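Local coordinates for protein tyrosinase (Burkholderia thailandensis, PDB 5ZRD) that uses a pair of copper ions to hydroxylate monophenols to catechols and probably to oxidise these further to quinones, working efficiently even at acidic pH, at residues 175-180 / 312-317; 179-184 / 209-214. One frame throughout, in Å; residues are numbered along the deposited sequence.

Interaction 1 of 2, residues 175-180 / 312-317; sequences YVTVRY and MDPIFF
R179 and D313 form a side-on bidentate salt bridge that ties a loop to the N-terminal end of helix 315-334, one of the helices around the type-3 dicopper centre of the tyrosinase central domain. The R179 chain runs extended from CG to NE and presents one edge of its guanidinium to the carboxylate. NE reaches D313 OD2 at 3.0 Å and NH2 reaches D313 OD1 at 2.8 Å, the latter nearly straight at 166°. Both oxygens use their syn lone pairs, and the two planes lie only 11° apart. A chi1 of -175° swings the D313 carboxylate away from its own N, back beside the carbonyl carbon, which lets it also close an Asx turn that caps the start of the helix: I315 N donates to D313 OD1 over 2.9 Å, from above the carboxylate plane. OD1 is thus gripped by two donors, while OD2 takes a further bond from a water that also donates to V178 O. I315 lies over one guanidinium face, its CB 3.6 Å from R179 NH2. NH1 also donates to L133 O and NH2 to L149 O, so neighbouring loops help fix the group's rotation. The paired guanidinium would probably help hold the charge of the buried D313. On the same helix F316 stacks on the copper ligand H320 and touches the bound oxygen atom. T177 OG1 accepts from F152 N and lies 2.6 Å from a second water, while its methyl CG2 packs 3.4 Å from M312 O.

Interaction 2 of 2, residues 179-184 / 209-214; sequences RYPLSG and TELLNS
The ring edge of Y180 rests against L211 and L212 of helix 205-221, where a type VI turn with cis P181 at its third position packs on the helix beside the four-helix dicopper core of the tyrosinase central domain. The aromatic contacts come first. A chi1 of 175° sends the Y180 ring out to the helix, where its CE1 lies 3.5 Å from L211 O. The neighbouring ring atom, CD1, is 3.7 Å from L212 CA. P181 CB packs over one face of the same ring, 4.0 Å above the plane, as is common beside a cis Tyr-Pro bond. The aliphatic contacts are longer. P181 CG touches L211 CD1, and R179 CB approaches L212 CD2; the guanidinium of R179 is turned elsewhere, to D313. F202 adds to the apolar patch by packing on both P181 and L211. Among backbone groups, L182 N donates to R179 O and closes the turn, while P181 O accepts from H198 NE2. The polar backbone oxygen of Y180 faces the aliphatic side chain of L212, whose CB sits 3.7 Å from Y180 O.

Overall arrangement
Interactions 1 and 2 start from one loop, share R179 and Y180, and have centres about 11 Å apart, but join that loop to different helices. The contact with 312-317 is buried and polar: charge pairing, a helix cap and waters next to the copper-bearing helix. The contact with 209-214 lies farther from the centre of the chain, is partly buried, and consists mainly of apolar packing against the helix. R179 divides its polar end and aliphatic base between the two. The loop also folds back on itself: Y175 OH lies 3.3 Å from G184 CA, and V178 CG2 packs 3.5 Å from G184 N.

Interaction 1 of 2, residues 175-180 / 312-317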
loop_
_atom_site.group_PDB
_atom_site.type_symbol
_atom_site.label_atom_id
_atom_site.label_comp_id
_atom_site.label_asym_id
_atom_site.label_seq_id
_atom_site.Cartn_x
_atom_site.Cartn_y
_atom_site.Cartn_z
ATOM N N TYR A 175 26.986 -15.483 -15.899
ATOM C CA TYR A 175 27.693 -15.280 -14.646
ATOM C C TYR A 175 28.254 -16.617 -14.136
ATOM O O TYR A 175 27.548 -17.610 -14.193
ATOM C CB TYR A 175 26.738 -14.686 -13.609
ATOM C CG TYR A 175 27.360 -14.664 -12.243
ATOM C CD1 TYR A 175 28.333 -13.724 -11.927
ATOM C CD2 TYR A 175 27.041 -15.640 -11.306
ATOM C CE1 TYR A 175 28.921 -13.712 -10.674
ATOM C CE2 TYR A 175 27.666 -15.676 -10.070
ATOM C CZ TYR A 175 28.611 -14.708 -9.758
ATOM O OH TYR A 175 29.204 -14.712 -8.535
ATOM N N VAL A 176 29.484 -16.650 -13.625
ATOM C CA VAL A 176 30.048 -17.900 -13.083
ATOM C C VAL A 176 30.230 -17.740 -11.561
ATOM O O VAL A 176 30.678 -16.702 -11.051
ATOM C CB VAL A 176 31.345 -18.313 -13.823
ATOM C CG1 VAL A 176 32.278 -17.145 -14.059
ATOM C CG2 VAL A 176 32.129 -19.432 -13.157
ATOM N N THR A 177 29.876 -18.787 -10.809
ATOM C CA THR A 177 29.880 -18.667 -9.371
ATOM C C THR A 177 31.330 -18.547 -8.949
ATOM O O THR A 177 32.181 -19.135 -9.651
ATOM C CB THR A 177 29.163 -19.829 -8.681
ATOM O OG1 THR A 177 29.758 -21.063 -9.064
ATOM C CG2 THR A 177 27.688 -19.893 -9.018
ATOM N N VAL A 178 31.576 -17.815 -7.851
ATOM C CA VAL A 178 32.916 -17.716 -7.297
ATOM C C VAL A 178 32.915 -17.981 -5.795
ATOM O O VAL A 178 31.963 -17.742 -5.118
ATOM C CB VAL A 178 33.547 -16.336 -7.578
ATOM C CG1 VAL A 178 33.607 -16.089 -9.070
ATOM C CG2 VAL A 178 32.828 -15.187 -6.870
ATOM N N ARG A 179 34.079 -18.412 -5.339
ATOM C CA ARG A 179 34.428 -18.664 -3.976
ATOM C C ARG A 179 35.544 -17.700 -3.579
ATOM O O ARG A 179 36.149 -17.043 -4.439
ATOM C CB ARG A 179 34.915 -20.109 -3.849
ATOM C CG ARG A 179 33.821 -21.149 -4.092
ATOM C CD ARG A 179 34.386 -22.513 -4.431
ATOM N NE ARG A 179 33.319 -23.436 -4.837
ATOM C CZ ARG A 179 33.556 -24.602 -5.397
ATOM N NH1 ARG A 179 34.796 -25.060 -5.406
ATOM N NH2 ARG A 179 32.580 -25.295 -5.966
ATOM N N TYR A 180 35.753 -17.581 -2.279
ATOM C CA TYR A 180 36.914 -16.922 -1.744
ATOM C C TYR A 180 38.124 -17.354 -2.574
ATOM O O TYR A 180 38.261 -18.526 -2.823
ATOM C CB TYR A 180 37.059 -17.324 -0.286
ATOM C CG TYR A 180 38.271 -16.835 0.454
ATOM C CD1 TYR A 180 39.465 -17.548 0.426
ATOM C CD2 TYR A 180 38.204 -15.707 1.253
ATOM C CE1 TYR A 180 40.588 -17.107 1.110
ATOM C CE2 TYR A 180 39.311 -15.258 1.957
ATOM C CZ TYR A 180 40.505 -15.969 1.893
ATOM O OH TYR A 180 41.567 -15.573 2.653
ATOM N N MET A 312 23.620 -21.792 -5.967
ATOM C CA MET A 312 24.075 -21.941 -7.363
ATOM C C MET A 312 25.501 -22.474 -7.381
ATOM O O MET A 312 25.977 -22.826 -8.427
ATOM C CB MET A 312 24.051 -20.621 -8.131
ATOM C CG MET A 312 22.676 -20.028 -8.309
ATOM S SD MET A 312 21.566 -21.132 -9.217
ATOM C CE MET A 312 20.027 -20.228 -9.172
ATOM N N ASP A 313 26.182 -22.524 -6.254
ATOM C CA ASP A 313 27.516 -23.119 -6.223
ATOM C C ASP A 313 27.412 -24.606 -5.876
ATOM O O ASP A 313 26.985 -24.936 -4.793
ATOM C CB ASP A 313 28.387 -22.425 -5.207
ATOM C CG ASP A 313 29.812 -22.922 -5.216
ATOM O OD1 ASP A 313 30.074 -24.115 -5.590
ATOM O OD2 ASP A 313 30.665 -22.069 -4.860
ATOM N N PRO A 314 27.850 -25.500 -6.771
ATOM C CA PRO A 314 27.751 -26.959 -6.542
ATOM C C PRO A 314 28.248 -27.414 -5.163
ATOM O O PRO A 314 27.710 -28.431 -4.654
ATOM C CB PRO A 314 28.609 -27.589 -7.649
ATOM C CG PRO A 314 28.518 -26.589 -8.784
ATOM C CD PRO A 314 28.476 -25.248 -8.091
ATOM N N ILE A 315 29.215 -26.677 -4.569
ATOM C CA ILE A 315 29.799 -27.063 -3.288
ATOM C C ILE A 315 28.733 -26.941 -2.204
ATOM O O ILE A 315 28.849 -27.581 -1.150
ATOM C CB ILE A 315 31.053 -26.242 -2.901
ATOM C CG1 ILE A 315 31.900 -26.971 -1.865
ATOM C CG2 ILE A 315 30.724 -24.865 -2.373
ATOM C CD1 ILE A 315 33.324 -26.445 -1.793
ATOM N N PHE A 316 27.755 -26.073 -2.426
ATOM C CA PHE A 316 26.625 -26.007 -1.483
ATOM C C PHE A 316 26.116 -27.405 -1.113
ATOM O O PHE A 316 25.872 -27.671 0.035
ATOM C CB PHE A 316 25.474 -25.206 -2.059
ATOM C CG PHE A 316 24.284 -25.096 -1.143
ATOM C CD1 PHE A 316 23.331 -26.102 -1.105
ATOM C CD2 PHE A 316 24.104 -23.973 -0.348
ATOM C CE1 PHE A 316 22.242 -25.985 -0.267
ATOM C CE2 PHE A 316 23.016 -23.860 0.498
ATOM C CZ PHE A 316 22.095 -24.872 0.542
ATOM N N PHE A 317 26.022 -28.308 -2.062
ATOM C CA PHE A 317 25.321 -29.585 -1.842
ATOM C C PHE A 317 26.248 -30.604 -1.174
ATOM O O PHE A 317 25.778 -31.429 -0.364
ATOM C CB PHE A 317 24.698 -30.063 -3.155
ATOM C CG PHE A 317 23.564 -29.167 -3.538
ATOM C CD1 PHE A 317 23.812 -27.995 -4.217
ATOM C CD2 PHE A 317 22.303 -29.381 -3.032
ATOM C CE1 PHE A 317 22.789 -27.103 -4.474
ATOM C CE2 PHE A 317 21.275 -28.492 -3.305
ATOM C CZ PHE A 317 21.514 -27.357 -4.024
HETATM O O HOH W 1 31.867 -21.389 -7.607
HETATM O O HOH W 2 30.594 -19.472 -3.646
#

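Interaction 2 of 2, residues 179-184 / 209-214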
loop_
_atom_site.group_PDB
_atom_site.type_symbol
_atom_site.label_atom_id
_atom_site.label_comp_id
_atom_site.label_asym_id
_atom_site.label_seq_id
_atom_site.Cartn_x
_atom_site.Cartn_y
_atom_site.Cartn_z
ATOM N N ARG A 179 34.079 -18.412 -5.339
ATOM C CA ARG A 179 34.428 -18.664 -3.976
ATOM C C ARG A 179 35.544 -17.700 -3.579
ATOM O O ARG A 179 36.149 -17.043 -4.439
ATOM C CB ARG A 179 34.915 -20.109 -3.849
ATOM C CG ARG A 179 33.821 -21.149 -4.092
ATOM C CD ARG A 179 34.386 -22.513 -4.431
ATOM N NE ARG A 179 33.319 -23.436 -4.837
ATOM C CZ ARG A 179 33.556 -24.602 -5.397
ATOM N NH1 ARG A 179 34.796 -25.060 -5.406
ATOM N NH2 ARG A 179 32.580 -25.295 -5.966
ATOM N N TYR A 180 35.753 -17.581 -2.279
ATOM C CA TYR A 180 36.914 -16.922 -1.744
ATOM C C TYR A 180 38.124 -17.354 -2.574
ATOM O O TYR A 180 38.261 -18.526 -2.823
ATOM C CB TYR A 180 37.059 -17.324 -0.286
ATOM C CG TYR A 180 38.271 -16.835 0.454
ATOM C CD1 TYR A 180 39.465 -17.548 0.426
ATOM C CD2 TYR A 180 38.204 -15.707 1.253
ATOM C CE1 TYR A 180 40.588 -17.107 1.110
ATOM C CE2 TYR A 180 39.311 -15.258 1.957
ATOM C CZ TYR A 180 40.505 -15.969 1.893
ATOM O OH TYR A 180 41.567 -15.573 2.653
ATOM N N PRO A 181 38.987 -16.425 -2.981
ATOM C CA PRO A 181 39.030 -15.029 -2.446
ATOM C C PRO A 181 38.398 -14.021 -3.408
ATOM O O PRO A 181 38.648 -12.829 -3.299
ATOM C CB PRO A 181 40.534 -14.734 -2.366
ATOM C CG PRO A 181 41.025 -15.406 -3.629
ATOM C CD PRO A 181 40.213 -16.687 -3.748
ATOM N N LEU A 182 37.559 -14.502 -4.311
ATOM C CA LEU A 182 36.920 -13.648 -5.349
ATOM C C LEU A 182 35.546 -13.112 -4.906
ATOM O O LEU A 182 34.880 -13.643 -3.992
ATOM C CB LEU A 182 36.763 -14.462 -6.636
ATOM C CG LEU A 182 38.060 -14.963 -7.273
ATOM C CD1 LEU A 182 37.784 -15.562 -8.658
ATOM C CD2 LEU A 182 39.053 -13.826 -7.395
ATOM N N SER A 183 35.136 -12.050 -5.616
ATOM C CA SER A 183 33.855 -11.422 -5.474
ATOM C C SER A 183 32.992 -11.650 -6.720
ATOM O O SER A 183 33.465 -11.595 -7.885
ATOM C CB SER A 183 34.042 -9.962 -5.218
ATOM O OG SER A 183 32.803 -9.344 -4.923
ATOM N N GLY A 184 31.699 -11.864 -6.493
ATOM C CA GLY A 184 30.764 -11.901 -7.629
ATOM C C GLY A 184 29.490 -11.107 -7.408
ATOM O O GLY A 184 28.468 -11.470 -7.928
ATOM N N THR A 209 43.072 -21.104 -5.074
ATOM C CA THR A 209 42.781 -22.404 -4.436
ATOM C C THR A 209 43.643 -22.638 -3.188
ATOM O O THR A 209 43.172 -23.226 -2.197
ATOM C CB THR A 209 43.017 -23.553 -5.424
ATOM O OG1 THR A 209 42.084 -23.395 -6.476
ATOM C CG2 THR A 209 42.858 -24.937 -4.833
ATOM N N GLU A 210 44.903 -22.230 -3.234
ATOM C CA GLU A 210 45.765 -22.335 -2.019
ATOM C C GLU A 210 45.206 -21.438 -0.909
ATOM O O GLU A 210 45.090 -21.881 0.247
ATOM C CB GLU A 210 47.236 -22.004 -2.322
ATOM C CG GLU A 210 47.916 -23.077 -3.173
ATOM C CD GLU A 210 49.291 -22.727 -3.727
ATOM O OE1 GLU A 210 49.955 -21.839 -3.165
ATOM O OE2 GLU A 210 49.688 -23.347 -4.733
ATOM N N LEU A 211 44.871 -20.195 -1.258
ATOM C CA LEU A 211 44.321 -19.277 -0.278
ATOM C C LEU A 211 43.022 -19.846 0.317
ATOM O O LEU A 211 42.786 -19.748 1.553
ATOM C CB LEU A 211 44.065 -17.925 -0.948
ATOM C CG LEU A 211 45.310 -17.070 -1.208
ATOM C CD1 LEU A 211 44.944 -15.832 -2.015
ATOM C CD2 LEU A 211 45.986 -16.657 0.092
ATOM N N LEU A 212 42.179 -20.429 -0.533
ATOM C CA LEU A 212 40.899 -20.925 -0.055
ATOM C C LEU A 212 41.184 -22.101 0.888
ATOM O O LEU A 212 40.611 -22.197 1.960
ATOM C CB LEU A 212 40.022 -21.310 -1.250
ATOM C CG LEU A 212 38.783 -22.159 -0.944
ATOM C CD1 LEU A 212 37.871 -21.465 0.051
ATOM C CD2 LEU A 212 38.017 -22.458 -2.197
ATOM N N ASN A 213 42.106 -22.967 0.520
ATOM C CA ASN A 213 42.289 -24.192 1.303
ATOM C C ASN A 213 42.831 -23.806 2.674
ATOM O O ASN A 213 42.444 -24.336 3.735
ATOM C CB ASN A 213 43.155 -25.225 0.571
ATOM C CG ASN A 213 42.342 -25.982 -0.452
ATOM O OD1 ASN A 213 41.118 -26.092 -0.294
ATOM N ND2 ASN A 213 42.992 -26.469 -1.500
ATOM N N SER A 214 43.653 -22.788 2.639
ATOM C CA SER A 214 44.305 -22.334 3.846
ATOM C C SER A 214 43.294 -21.631 4.780
ATOM O O SER A 214 43.314 -21.824 6.008
ATOM C CB SER A 214 45.469 -21.467 3.433
ATOM O OG SER A 214 45.761 -20.572 4.457
#